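Local coordinates for protein neutral ceramidase (Pseudomonas aeruginosa, PDB 2ZWS) that hydrolyses the N-acyl linkage of ceramides to give sphingosine and a free fatty acid, using a bound zinc ion, and also runs the reverse synthesis, at residues A42-I47 with R55-N60; N90-A95 with Y441-A446; F7-A12 with L185-A190; L403-A408 with V437-A442. One frame throughout, in Å; residues are numbered along the deposited sequence. Where two conformers were deposited one is given.

Interaction 1: A42-I47 with R55-N60; sequences ARAFVI and RLVYVN. With FMT (formic acid), chain E.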
loop_
_atom_site.group_PDB
_atom_site.type_symbol
_atom_site.label_atom_id
_atom_site.label_comp_id
_atom_site.label_asym_id
_atom_site.label_seq_id
_atom_site.Cartn_x
_atom_site.Cartn_y
_atom_site.Cartn_z
ATOM N N ALA A 42 1.150 -5.772 6.365
ATOM C CA ALA A 42 1.520 -6.635 5.256
ATOM C C ALA A 42 0.704 -7.920 5.402
ATOM O O ALA A 42 0.661 -8.516 6.480
ATOM C CB ALA A 42 2.999 -6.976 5.313
ATOM N N ARG A 43 0.072 -8.325 4.314
ATOM C CA ARG A 43 -0.770 -9.539 4.300
ATOM C C ARG A 43 -0.149 -10.473 3.279
ATOM O O ARG A 43 -0.077 -10.141 2.084
ATOM C CB ARG A 43 -2.205 -9.157 3.894
ATOM C CG ARG A 43 -2.981 -8.442 5.006
ATOM C CD ARG A 43 -4.360 -7.946 4.543
ATOM N NE ARG A 43 -5.144 -7.376 5.643
ATOM C CZ ARG A 43 -5.096 -6.094 6.007
ATOM N NH1 ARG A 43 -4.311 -5.255 5.340
ATOM N NH2 ARG A 43 -5.835 -5.639 7.031
ATOM N N ALA A 44 0.333 -11.613 3.746
ATOM C CA ALA A 44 1.101 -12.556 2.926
ATOM C C ALA A 44 0.308 -13.801 2.635
ATOM O O ALA A 44 -0.364 -14.353 3.542
ATOM C CB ALA A 44 2.394 -12.948 3.632
ATOM N N PHE A 45 0.445 -14.277 1.395
ATOM C CA PHE A 45 -0.302 -15.453 0.929
ATOM C C PHE A 45 0.725 -16.366 0.305
ATOM O O PHE A 45 1.245 -16.087 -0.777
ATOM C CB PHE A 45 -1.345 -15.053 -0.123
ATOM C CG PHE A 45 -2.371 -14.094 0.399
ATOM C CD1 PHE A 45 -2.053 -12.740 0.582
ATOM C CD2 PHE A 45 -3.646 -14.547 0.766
ATOM C CE1 PHE A 45 -3.005 -11.847 1.076
ATOM C CE2 PHE A 45 -4.611 -13.645 1.266
ATOM C CZ PHE A 45 -4.288 -12.305 1.410
ATOM N N VAL A 46 1.039 -17.433 1.026
ATOM C CA VAL A 46 1.961 -18.445 0.513
ATOM C C VAL A 46 1.135 -19.523 -0.149
ATOM O O VAL A 46 0.170 -19.993 0.464
ATOM C CB VAL A 46 2.789 -19.093 1.685
ATOM C CG1 VAL A 46 3.662 -20.199 1.150
ATOM C CG2 VAL A 46 3.658 -18.045 2.341
ATOM N N ILE A 47 1.500 -19.912 -1.373
ATOM C CA ILE A 47 0.778 -20.975 -2.073
ATOM C C ILE A 47 1.763 -22.031 -2.514
ATOM O O ILE A 47 2.806 -21.712 -3.067
ATOM C CB ILE A 47 0.043 -20.436 -3.329
ATOM C CG1 ILE A 47 -0.851 -19.245 -2.966
ATOM C CG2 ILE A 47 -0.772 -21.556 -4.010
ATOM C CD1 ILE A 47 -1.355 -18.500 -4.193
ATOM N N ARG A 55 6.612 -23.284 -4.490
ATOM C CA ARG A 55 5.967 -22.341 -3.626
ATOM C C ARG A 55 6.087 -20.935 -4.244
ATOM O O ARG A 55 7.131 -20.583 -4.796
ATOM C CB ARG A 55 6.638 -22.366 -2.256
ATOM C CG ARG A 55 6.226 -21.263 -1.325
ATOM C CD ARG A 55 7.043 -21.300 -0.018
ATOM N NE ARG A 55 6.862 -22.551 0.728
ATOM C CZ ARG A 55 7.206 -22.719 2.005
ATOM N NH1 ARG A 55 7.743 -21.725 2.705
ATOM N NH2 ARG A 55 7.010 -23.892 2.580
ATOM N N LEU A 56 5.004 -20.170 -4.119
ATOM C CA LEU A 56 4.968 -18.754 -4.410
ATOM C C LEU A 56 4.530 -18.017 -3.158
ATOM O O LEU A 56 3.790 -18.565 -2.340
ATOM C CB LEU A 56 3.934 -18.479 -5.510
ATOM C CG LEU A 56 4.182 -19.163 -6.867
ATOM C CD1 LEU A 56 2.980 -18.904 -7.743
ATOM C CD2 LEU A 56 5.440 -18.670 -7.544
ATOM N N VAL A 57 4.966 -16.771 -3.017
ATOM C CA VAL A 57 4.371 -15.911 -1.993
ATOM C C VAL A 57 4.044 -14.533 -2.591
ATOM O O VAL A 57 4.863 -13.905 -3.287
ATOM C CB VAL A 57 5.230 -15.846 -0.682
ATOM C CG1 VAL A 57 6.627 -15.293 -0.940
ATOM C CG2 VAL A 57 4.500 -15.056 0.406
ATOM N N TYR A 58 2.815 -14.099 -2.314
ATOM C CA TYR A 58 2.323 -12.785 -2.694
ATOM C C TYR A 58 2.022 -12.000 -1.414
ATOM O O TYR A 58 1.393 -12.531 -0.494
ATOM C CB TYR A 58 1.032 -12.938 -3.530
ATOM C CG TYR A 58 0.307 -11.654 -3.767
ATOM C CD1 TYR A 58 -0.705 -11.220 -2.900
ATOM C CD2 TYR A 58 0.647 -10.861 -4.852
ATOM C CE1 TYR A 58 -1.368 -10.017 -3.100
ATOM C CE2 TYR A 58 -0.022 -9.648 -5.094
ATOM C CZ TYR A 58 -1.016 -9.235 -4.206
ATOM O OH TYR A 58 -1.663 -8.041 -4.440
ATOM N N VAL A 59 2.579 -10.789 -1.319
ATOM C CA VAL A 59 2.336 -9.942 -0.153
ATOM C C VAL A 59 1.727 -8.625 -0.599
ATOM O O VAL A 59 2.289 -7.948 -1.476
ATOM C CB VAL A 59 3.656 -9.667 0.685
ATOM C CG1 VAL A 59 3.333 -8.897 1.941
ATOM C CG2 VAL A 59 4.407 -10.980 1.035
ATOM N N ASN A 60 0.560 -8.278 -0.053
ATOM C CA ASN A 60 0.008 -6.955 -0.324
ATOM C C ASN A 60 0.161 -6.081 0.931
ATOM O O ASN A 60 -0.057 -6.552 2.050
ATOM C CB ASN A 60 -1.477 -7.018 -0.752
ATOM C CG ASN A 60 -1.951 -5.742 -1.426
ATOM O OD1 ASN A 60 -1.313 -5.215 -2.346
ATOM N ND2 ASN A 60 -3.101 -5.284 -1.005
HETATM C C FMT E . -5.549 -4.574 1.690
HETATM O O1 FMT E . -5.684 -3.611 2.516
HETATM O O2 FMT E . -4.553 -5.320 1.427
HETATM O O HOH W 1 -2.303 -5.388 3.377
#

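Interaction 2: N90-A95 with Y441-A446; sequences NVMLAA and YANAYA. With FMT (formic acid), chain D.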
loop_
_atom_site.group_PDB
_atom_site.type_symbol
_atom_site.label_atom_id
_atom_site.label_comp_id
_atom_site.label_asym_id
_atom_site.label_seq_id
_atom_site.Cartn_x
_atom_site.Cartn_y
_atom_site.Cartn_z
ATOM N N ASN A 90 10.066 -15.968 -6.814
ATOM C CA ASN A 90 8.811 -16.462 -6.227
ATOM C C ASN A 90 8.239 -15.601 -5.113
ATOM O O ASN A 90 7.383 -16.067 -4.348
ATOM C CB ASN A 90 8.934 -17.925 -5.785
ATOM C CG ASN A 90 9.778 -18.085 -4.552
ATOM O OD1 ASN A 90 10.609 -17.225 -4.247
ATOM N ND2 ASN A 90 9.612 -19.214 -3.856
ATOM N N VAL A 91 8.667 -14.332 -5.058
ATOM C CA VAL A 91 8.150 -13.415 -4.039
ATOM C C VAL A 91 7.642 -12.169 -4.767
ATOM O O VAL A 91 8.436 -11.506 -5.473
ATOM C CB VAL A 91 9.271 -13.015 -3.005
ATOM C CG1 VAL A 91 8.733 -11.939 -2.060
ATOM C CG2 VAL A 91 9.833 -14.228 -2.229
ATOM N N MET A 92 6.356 -11.838 -4.588
ATOM C CA MET A 92 5.789 -10.617 -5.186
ATOM C C MET A 92 5.306 -9.713 -4.072
ATOM O O MET A 92 4.546 -10.140 -3.223
ATOM C CB MET A 92 4.613 -10.940 -6.133
ATOM C CG MET A 92 4.064 -9.723 -6.854
ATOM S SD MET A 92 2.707 -10.110 -7.985
ATOM C CE MET A 92 3.541 -11.161 -9.192
ATOM N N LEU A 93 5.738 -8.451 -4.117
ATOM C CA LEU A 93 5.325 -7.464 -3.112
ATOM C C LEU A 93 4.521 -6.393 -3.808
ATOM O O LEU A 93 4.966 -5.884 -4.826
ATOM C CB LEU A 93 6.565 -6.820 -2.466
ATOM C CG LEU A 93 7.632 -7.736 -1.868
ATOM C CD1 LEU A 93 8.736 -6.878 -1.249
ATOM C CD2 LEU A 93 7.072 -8.706 -0.816
ATOM N N ALA A 94 3.333 -6.070 -3.314
ATOM C CA ALA A 94 2.497 -5.053 -3.936
ATOM C C ALA A 94 1.930 -4.138 -2.868
ATOM O O ALA A 94 1.977 -4.449 -1.672
ATOM C CB ALA A 94 1.409 -5.711 -4.723
ATOM N N ALA A 95 1.439 -2.981 -3.289
ATOM C CA ALA A 95 0.911 -1.995 -2.349
ATOM C C ALA A 95 -0.512 -1.573 -2.723
ATOM O O ALA A 95 -0.895 -1.581 -3.913
ATOM C CB ALA A 95 1.808 -0.778 -2.394
ATOM N N TYR A 441 1.756 -1.248 -8.956
ATOM C CA TYR A 441 2.330 -0.931 -7.637
ATOM C C TYR A 441 3.070 -2.130 -7.031
ATOM O O TYR A 441 3.057 -2.313 -5.812
ATOM C CB TYR A 441 1.259 -0.465 -6.639
ATOM C CG TYR A 441 0.355 0.617 -7.184
ATOM C CD1 TYR A 441 0.703 1.961 -7.062
ATOM C CD2 TYR A 441 -0.833 0.294 -7.849
ATOM C CE1 TYR A 441 -0.137 2.981 -7.581
ATOM C CE2 TYR A 441 -1.671 1.279 -8.375
ATOM C CZ TYR A 441 -1.311 2.619 -8.249
ATOM O OH TYR A 441 -2.152 3.549 -8.785
ATOM N N ALA A 442 3.731 -2.925 -7.871
ATOM C CA ALA A 442 4.436 -4.128 -7.366
ATOM C C ALA A 442 5.959 -4.049 -7.532
ATOM O O ALA A 442 6.458 -3.678 -8.618
ATOM C CB ALA A 442 3.916 -5.396 -8.055
ATOM N N ASN A 443 6.679 -4.395 -6.455
ATOM C CA ASN A 443 8.126 -4.614 -6.443
ATOM C C ASN A 443 9.033 -3.387 -6.577
ATOM O O ASN A 443 10.174 -3.435 -6.109
ATOM C CB ASN A 443 8.557 -5.700 -7.438
ATOM C CG ASN A 443 7.905 -7.052 -7.174
ATOM O OD1 ASN A 443 7.574 -7.781 -8.136
ATOM N ND2 ASN A 443 7.772 -7.423 -5.915
ATOM N N ALA A 444 8.554 -2.319 -7.215
ATOM C CA ALA A 444 9.257 -1.023 -7.235
ATOM C C ALA A 444 8.223 0.024 -7.568
ATOM O O ALA A 444 7.046 -0.312 -7.779
ATOM C CB ALA A 444 10.392 -1.016 -8.253
ATOM N N TYR A 445 8.649 1.278 -7.632
ATOM C CA TYR A 445 7.727 2.330 -8.046
ATOM C C TYR A 445 8.413 3.271 -8.999
ATOM O O TYR A 445 9.417 3.885 -8.661
ATOM C CB TYR A 445 7.222 3.086 -6.820
ATOM C CG TYR A 445 6.230 4.145 -7.193
ATOM C CD1 TYR A 445 4.889 3.829 -7.463
ATOM C CD2 TYR A 445 6.644 5.468 -7.323
ATOM C CE1 TYR A 445 3.980 4.843 -7.854
ATOM C CE2 TYR A 445 5.753 6.468 -7.666
ATOM C CZ TYR A 445 4.426 6.159 -7.950
ATOM O OH TYR A 445 3.550 7.144 -8.306
ATOM N N ALA A 446 7.855 3.386 -10.203
ATOM C CA ALA A 446 8.451 4.242 -11.239
ATOM C C ALA A 446 7.346 5.110 -11.850
ATOM O O ALA A 446 7.223 5.218 -13.077
ATOM C CB ALA A 446 9.152 3.375 -12.284
HETATM C C FMT D . 11.544 3.140 -6.230
HETATM O O1 FMT D . 11.147 1.966 -6.435
HETATM O O2 FMT D . 12.283 3.472 -5.277
#

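Interaction 3: F7-A12 with L185-A190; sequences FGLGKA and LSFVDA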
loop_
_atom_site.group_PDB
_atom_site.type_symbol
_atom_site.label_atom_id
_atom_site.label_comp_id
_atom_site.label_asym_id
_atom_site.label_seq_id
_atom_site.Cartn_x
_atom_site.Cartn_y
_atom_site.Cartn_z
ATOM N N PHE A 7 -1.948 -23.662 1.355
ATOM C CA PHE A 7 -1.728 -22.193 1.438
ATOM C C PHE A 7 -1.475 -21.780 2.875
ATOM O O PHE A 7 -1.846 -22.519 3.805
ATOM C CB PHE A 7 -2.889 -21.384 0.841
ATOM C CG PHE A 7 -4.218 -21.657 1.462
ATOM C CD1 PHE A 7 -4.567 -21.090 2.694
ATOM C CD2 PHE A 7 -5.139 -22.491 0.812
ATOM C CE1 PHE A 7 -5.816 -21.363 3.267
ATOM C CE2 PHE A 7 -6.378 -22.763 1.390
ATOM C CZ PHE A 7 -6.699 -22.215 2.619
ATOM N N GLY A 8 -0.831 -20.626 3.052
ATOM C CA GLY A 8 -0.610 -20.091 4.381
ATOM C C GLY A 8 -0.898 -18.619 4.345
ATOM O O GLY A 8 -0.508 -17.941 3.379
ATOM N N LEU A 9 -1.633 -18.142 5.351
ATOM C CA LEU A 9 -2.040 -16.726 5.403
ATOM C C LEU A 9 -1.448 -16.092 6.619
ATOM O O LEU A 9 -1.567 -16.618 7.717
ATOM C CB LEU A 9 -3.546 -16.614 5.527
ATOM C CG LEU A 9 -4.341 -17.524 4.583
ATOM C CD1 LEU A 9 -5.803 -17.423 4.919
ATOM C CD2 LEU A 9 -4.073 -17.068 3.160
ATOM N N GLY A 10 -0.801 -14.953 6.446
ATOM C CA GLY A 10 -0.130 -14.268 7.558
ATOM C C GLY A 10 -0.311 -12.760 7.465
ATOM O O GLY A 10 -0.515 -12.212 6.375
ATOM N N LYS A 11 -0.283 -12.071 8.599
ATOM C CA LYS A 11 -0.429 -10.623 8.587
ATOM C C LYS A 11 0.513 -10.056 9.640
ATOM O O LYS A 11 0.657 -10.622 10.737
ATOM C CB LYS A 11 -1.891 -10.241 8.870
ATOM C CG LYS A 11 -2.216 -8.792 8.906
ATOM C CD LYS A 11 -3.715 -8.628 9.083
ATOM C CE LYS A 11 -4.007 -7.480 9.982
ATOM N NZ LYS A 11 -5.429 -7.362 10.318
ATOM N N ALA A 12 1.185 -8.956 9.312
ATOM C CA ALA A 12 2.090 -8.322 10.284
ATOM C C ALA A 12 2.139 -6.818 10.118
ATOM O O ALA A 12 1.915 -6.294 9.052
ATOM C CB ALA A 12 3.489 -8.887 10.187
ATOM N N LEU A 185 -9.311 -13.984 -5.824
ATOM C CA LEU A 185 -8.748 -15.316 -5.548
ATOM C C LEU A 185 -9.110 -15.691 -4.105
ATOM O O LEU A 185 -8.693 -15.016 -3.151
ATOM C CB LEU A 185 -7.221 -15.337 -5.735
ATOM C CG LEU A 185 -6.495 -16.687 -5.537
ATOM C CD1 LEU A 185 -6.977 -17.757 -6.495
ATOM C CD2 LEU A 185 -5.001 -16.513 -5.718
ATOM N N SER A 186 -9.916 -16.751 -3.963
ATOM C CA SER A 186 -10.309 -17.166 -2.635
ATOM C C SER A 186 -9.592 -18.427 -2.225
ATOM O O SER A 186 -9.265 -19.289 -3.059
ATOM C CB SER A 186 -11.823 -17.311 -2.524
ATOM O OG SER A 186 -12.328 -18.116 -3.573
ATOM N N PHE A 187 -9.327 -18.488 -0.918
ATOM C CA PHE A 187 -8.584 -19.570 -0.310
ATOM C C PHE A 187 -9.527 -20.355 0.587
ATOM O O PHE A 187 -9.968 -19.856 1.633
ATOM C CB PHE A 187 -7.412 -19.015 0.484
ATOM C CG PHE A 187 -6.412 -18.290 -0.354
ATOM C CD1 PHE A 187 -6.648 -16.975 -0.773
ATOM C CD2 PHE A 187 -5.250 -18.927 -0.772
ATOM C CE1 PHE A 187 -5.717 -16.291 -1.574
ATOM C CE2 PHE A 187 -4.293 -18.247 -1.550
ATOM C CZ PHE A 187 -4.542 -16.936 -1.970
ATOM N N VAL A 188 -9.820 -21.581 0.166
ATOM C CA VAL A 188 -10.859 -22.391 0.833
ATOM C C VAL A 188 -10.166 -23.550 1.545
ATOM O O VAL A 188 -9.389 -24.293 0.929
ATOM C CB VAL A 188 -11.929 -22.870 -0.189
ATOM C CG1 VAL A 188 -12.915 -23.880 0.436
ATOM C CG2 VAL A 188 -12.689 -21.677 -0.796
ATOM N N ASP A 189 -10.414 -23.692 2.846
ATOM C CA ASP A 189 -9.736 -24.706 3.635
ATOM C C ASP A 189 -10.366 -26.110 3.492
ATOM O O ASP A 189 -11.375 -26.291 2.796
ATOM C CB ASP A 189 -9.617 -24.254 5.096
ATOM C CG ASP A 189 -10.950 -24.216 5.824
ATOM O OD1 ASP A 189 -11.953 -24.825 5.350
ATOM O OD2 ASP A 189 -10.978 -23.588 6.913
ATOM N N ALA A 190 -9.773 -27.085 4.179
ATOM C CA ALA A 190 -10.213 -28.478 4.127
ATOM C C ALA A 190 -11.635 -28.694 4.652
ATOM O O ALA A 190 -12.186 -29.790 4.497
ATOM C CB ALA A 190 -9.232 -29.326 4.899
#

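Interaction 4: L403-A408 with V437-A442; sequences LELLGA and VFNGYA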
loop_
_atom_site.group_PDB
_atom_site.type_symbol
_atom_site.label_atom_id
_atom_site.label_comp_id
_atom_site.label_asym_id
_atom_site.label_seq_id
_atom_site.Cartn_x
_atom_site.Cartn_y
_atom_site.Cartn_z
ATOM N N LEU A 403 -4.556 -19.142 -14.012
ATOM C CA LEU A 403 -4.390 -17.700 -13.765
ATOM C C LEU A 403 -2.966 -17.260 -13.990
ATOM O O LEU A 403 -2.031 -17.982 -13.663
ATOM C CB LEU A 403 -4.687 -17.356 -12.311
ATOM C CG LEU A 403 -5.983 -17.867 -11.726
ATOM C CD1 LEU A 403 -6.103 -17.340 -10.287
ATOM C CD2 LEU A 403 -7.167 -17.432 -12.573
ATOM N N GLU A 404 -2.810 -16.062 -14.540
ATOM C CA GLU A 404 -1.496 -15.415 -14.501
ATOM C C GLU A 404 -1.647 -14.086 -13.818
ATOM O O GLU A 404 -2.595 -13.356 -14.084
ATOM C CB GLU A 404 -0.886 -15.215 -15.882
ATOM C CG GLU A 404 -0.158 -16.430 -16.385
ATOM C CD GLU A 404 0.498 -16.223 -17.753
ATOM O OE1 GLU A 404 0.000 -15.399 -18.571
ATOM O OE2 GLU A 404 1.503 -16.917 -18.009
ATOM N N LEU A 405 -0.704 -13.801 -12.926
ATOM C CA LEU A 405 -0.724 -12.597 -12.123
ATOM C C LEU A 405 0.544 -11.828 -12.490
ATOM O O LEU A 405 1.655 -12.343 -12.383
ATOM C CB LEU A 405 -0.735 -12.997 -10.645
ATOM C CG LEU A 405 -0.577 -11.884 -9.612
ATOM C CD1 LEU A 405 -1.701 -10.832 -9.710
ATOM C CD2 LEU A 405 -0.491 -12.452 -8.207
ATOM N N LEU A 406 0.375 -10.607 -12.971
ATOM C CA LEU A 406 1.511 -9.780 -13.352
ATOM C C LEU A 406 1.794 -8.751 -12.285
ATOM O O LEU A 406 0.867 -8.113 -11.773
ATOM C CB LEU A 406 1.220 -9.016 -14.641
ATOM C CG LEU A 406 1.199 -9.714 -16.011
ATOM C CD1 LEU A 406 0.538 -11.059 -16.044
ATOM C CD2 LEU A 406 0.552 -8.779 -17.065
ATOM N N GLY A 407 3.079 -8.588 -11.949
ATOM C CA GLY A 407 3.469 -7.569 -10.984
ATOM C C GLY A 407 4.214 -6.485 -11.759
ATOM O O GLY A 407 5.300 -6.746 -12.307
ATOM N N ALA A 408 3.632 -5.285 -11.817
ATOM C CA ALA A 408 4.193 -4.173 -12.577
ATOM C C ALA A 408 4.551 -3.004 -11.657
ATOM O O ALA A 408 3.713 -2.600 -10.836
ATOM C CB ALA A 408 3.205 -3.751 -13.643
ATOM N N VAL A 437 -4.431 -11.288 -14.453
ATOM C CA VAL A 437 -4.673 -10.214 -13.493
ATOM C C VAL A 437 -3.451 -9.286 -13.490
ATOM O O VAL A 437 -2.323 -9.754 -13.331
ATOM C CB VAL A 437 -4.881 -10.762 -12.075
ATOM C CG1 VAL A 437 -5.012 -9.606 -11.094
ATOM C CG2 VAL A 437 -6.138 -11.611 -12.030
ATOM N N PHE A 438 -3.684 -7.992 -13.683
ATOM C CA PHE A 438 -2.597 -7.036 -13.744
ATOM C C PHE A 438 -2.491 -6.327 -12.399
ATOM O O PHE A 438 -3.384 -5.588 -12.053
ATOM C CB PHE A 438 -2.890 -6.031 -14.860
ATOM C CG PHE A 438 -1.785 -5.057 -15.097
ATOM C CD1 PHE A 438 -0.831 -5.282 -16.076
ATOM C CD2 PHE A 438 -1.687 -3.901 -14.318
ATOM C CE1 PHE A 438 0.215 -4.368 -16.290
ATOM C CE2 PHE A 438 -0.656 -2.975 -14.535
ATOM C CZ PHE A 438 0.303 -3.220 -15.517
ATOM N N ASN A 439 -1.436 -6.583 -11.634
ATOM C CA ASN A 439 -1.256 -5.918 -10.343
ATOM C C ASN A 439 -0.178 -4.847 -10.456
ATOM O O ASN A 439 1.000 -5.173 -10.475
ATOM C CB ASN A 439 -0.888 -6.986 -9.288
ATOM C CG ASN A 439 -1.054 -6.499 -7.844
ATOM O OD1 ASN A 439 -0.864 -5.302 -7.517
ATOM N ND2 ASN A 439 -1.390 -7.427 -6.974
ATOM N N GLY A 440 -0.581 -3.578 -10.581
ATOM C CA GLY A 440 0.336 -2.418 -10.549
ATOM C C GLY A 440 0.868 -2.223 -9.132
ATOM O O GLY A 440 0.468 -2.946 -8.202
ATOM N N TYR A 441 1.756 -1.248 -8.956
ATOM C CA TYR A 441 2.330 -0.931 -7.637
ATOM C C TYR A 441 3.070 -2.130 -7.031
ATOM O O TYR A 441 3.057 -2.313 -5.812
ATOM C CB TYR A 441 1.259 -0.465 -6.639
ATOM C CG TYR A 441 0.355 0.617 -7.184
ATOM C CD1 TYR A 441 0.703 1.961 -7.062
ATOM C CD2 TYR A 441 -0.833 0.294 -7.849
ATOM C CE1 TYR A 441 -0.137 2.981 -7.581
ATOM C CE2 TYR A 441 -1.671 1.279 -8.375
ATOM C CZ TYR A 441 -1.311 2.619 -8.249
ATOM O OH TYR A 441 -2.152 3.549 -8.785
ATOM N N ALA A 442 3.731 -2.925 -7.871
ATOM C CA ALA A 442 4.436 -4.128 -7.366
ATOM C C ALA A 442 5.959 -4.049 -7.532
ATOM O O ALA A 442 6.458 -3.678 -8.618
ATOM C CB ALA A 442 3.916 -5.396 -8.055
#

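Interaction 1: A42-I47 with R55-N60
Phe-45 and Tyr-58 are cross-strand neighbours in a hydrogen-bonded antiparallel pair, and their rings run alongside one another on the same face of the sheet. The two CD1 atoms are 4.0 Å apart. The phenylalanine contact sits at the edge of the tyrosine ring, and Tyr-58 O lies in the plane of the Phe-45 ring at its edge. With CG anti to the backbone N (chi1 170°), the Tyr-58 ring carries its OH to the side chain of Asn-439. On the other face, small and branched residues suit the cover of helix 120-138: Val-46 CG2 meets Val-57 CG2 at 3.7 Å, and Val-46 CG1 rests against the aliphatic CG and CD of Arg-55, whose guanidinium is salt-bridged to Glu-48. Ala-44 CB touches Val-59 CG2. At the far end Asn-60 ND2 donates to O2 of a formic acid molecule (2.8 Å), probably from the crystallisation liquor, and a water in the plane of the Arg-43 guanidinium accepts from NH1. Extended Arg-43 is salt-bridged to Glu-228 and Asp-62. Six backbone bonds, among them Tyr-58 N to Phe-45 O (3.0 Å, 171°), make this a regular beta hairpin, with Asn-60, a probable substrate-binding residue, near the end of its second strand.

Interaction 2: N90-A95 with Y441-A446
Tyr-441, in the loop after strand 435-439, lies against Ala-95 at the end of strand 91-95. Its CB is 3.6 Å from Ala-95 O and also packs near Ala-95 CB, where a small methyl lets the loop come close. CG, anti to the carbonyl carbon (chi1 -49°), is 4.1 Å from the same Ala-95 O, which approaches the ring obliquely. Beyond CG the ring leaves the strand: it meets the imidazole of His-97, a zinc ligand, and its OH is hydrogen-bonded to Glu-411 OE1. A tyrosine fits here because its ring is long enough to carry the hydroxyl to that carboxylate, a second-shell bond to a zinc ligand. Two backbone bonds join loop and strand: Asn-443 N donates to Leu-93 O (2.8 Å), and Ala-95 N gives a weak bond to Tyr-441 O (3.1 Å). Between them Ala-94 and Ala-442 form a single bridge with CA atoms 4.0 Å apart, close enough to suit two methyl side chains. Farther along, Tyr-445 N donates to O1 of a formic acid molecule (2.9 Å), probably from the crystallisation liquor. Docked on the edge of strand 91-95, the loop brings Tyr-441 beside His-97 and Glu-411 in the active site of this zinc-dependent amidase, where Tyr-445 probably contacts substrate.

Interaction 3: F7-A12 with L185-A190
Phe-7 and Phe-187 meet between strands 7-12 and 185-189, which cross steeply, at 108° between their N-to-C directions, with axes 9.0 Å apart and no hydrogen bond between them. Side chains carry most of the contact. The edge of the Phe-187 ring is turned toward the face of Phe-7 in a T-shaped stack, with centroids 5.4 Å apart and planes at 72°. Phe-187 CD2 makes the nearest ring approach, 3.7 Å from Phe-7 CG, while its CB stands almost exactly over the centre of the Phe-7 ring, 3.8 Å from the centroid, in a CH-pi contact. Phe-7 CG lies between its backbone N and carbonyl carbon (chi1 58°), which carries the ring across the strand crossing until CE2 comes 3.4 Å from Val-188 O, in the ring plane at its edge. Leu-9, two residues on and pointing toward the same strand, brings CD2 over one face of Phe-187, 4.4 Å from CG. Large rings suit strands whose axes lie so far apart, and Phe-45 adds a further ring beside Phe-187. Asp-189 turns its carboxylate away, and OD1 accepts from the backbone N atoms of Asn-191 and Glu-193. Such contacts imply cohesion by dispersion and weak electrostatics: the hydrogen on CD2 and those on CB of Phe-187 would be drawn weakly to the pi cloud of Phe-7, and the Val-188 carbonyl oxygen probably to the hydrogen-bearing rim of that same ring.

Interaction 4: L403-A408 with V437-A442
Leu-406 CD2 and Ala-408 CB approach the Phe-438 ring obliquely. Leu-406 CD2 comes to 3.9 Å from Phe-438 CD1, its side chain crossing that of Phe-438 at about a right angle, and Ala-408 CB is 3.5 Å from Phe-438 CZ. The phenylalanine CG is anti to its backbone N (chi1 -175°), which lays the ring alongside the neighbouring strand, and Phe-412 meets the same ring edge-to-face. Helices 414-428 and 471-488 pack on this side, so bulky apolar residues suit it. On the reverse face Leu-405 CD1 touches Val-437 CG1 at 3.8 Å and also the CB of Asn-439. Glycine suits position 407 because its bare CA lets Ala-442 CB come to 3.7 Å from Gly-407 CA. The parallel ladder runs through straight bonds such as Leu-406 N to Val-437 O (2.9 Å, 174°) and Ala-408 N to Asn-439 O (3.0 Å, 170°). Past the last bridge the chain bends, and Ala-442 N donates to Ala-408 O (3.0 Å) from above the carbonyl plane. The chemistry therefore implies a parallel pair held by straight backbone bonds, with apolar contacts on both faces and a last, out-of-plane bond at Ala-408 O where the chain turns at Tyr-441.

Overall arrangement
From the N terminus, strand 5-13 opens the long loop that interaction 3 closes at residues 185-190. Nested inside it, interaction 1 closes a short hairpin, and its strands 41-49 and 55-61 continue the same sheet between strands 5-13 and 91-95. Interaction 2 starts on 91-95, also inside that loop, but closes only at 441-446, so interactions 2 and 3 cross. Interaction 4 begins later, joins 403-408 to 437-442 across helix 414-428, and ends on the stretch shared with interaction 2, at Ala-442 and Tyr-441, the latter close to the zinc. Interactions 1 and 3 thus join strands of the large mixed sheet, 4 pairs strands of the four-stranded sheet, and 2 docks the loop after 435-439 on the large sheet, with Tyr-58 and Met-92 packing across.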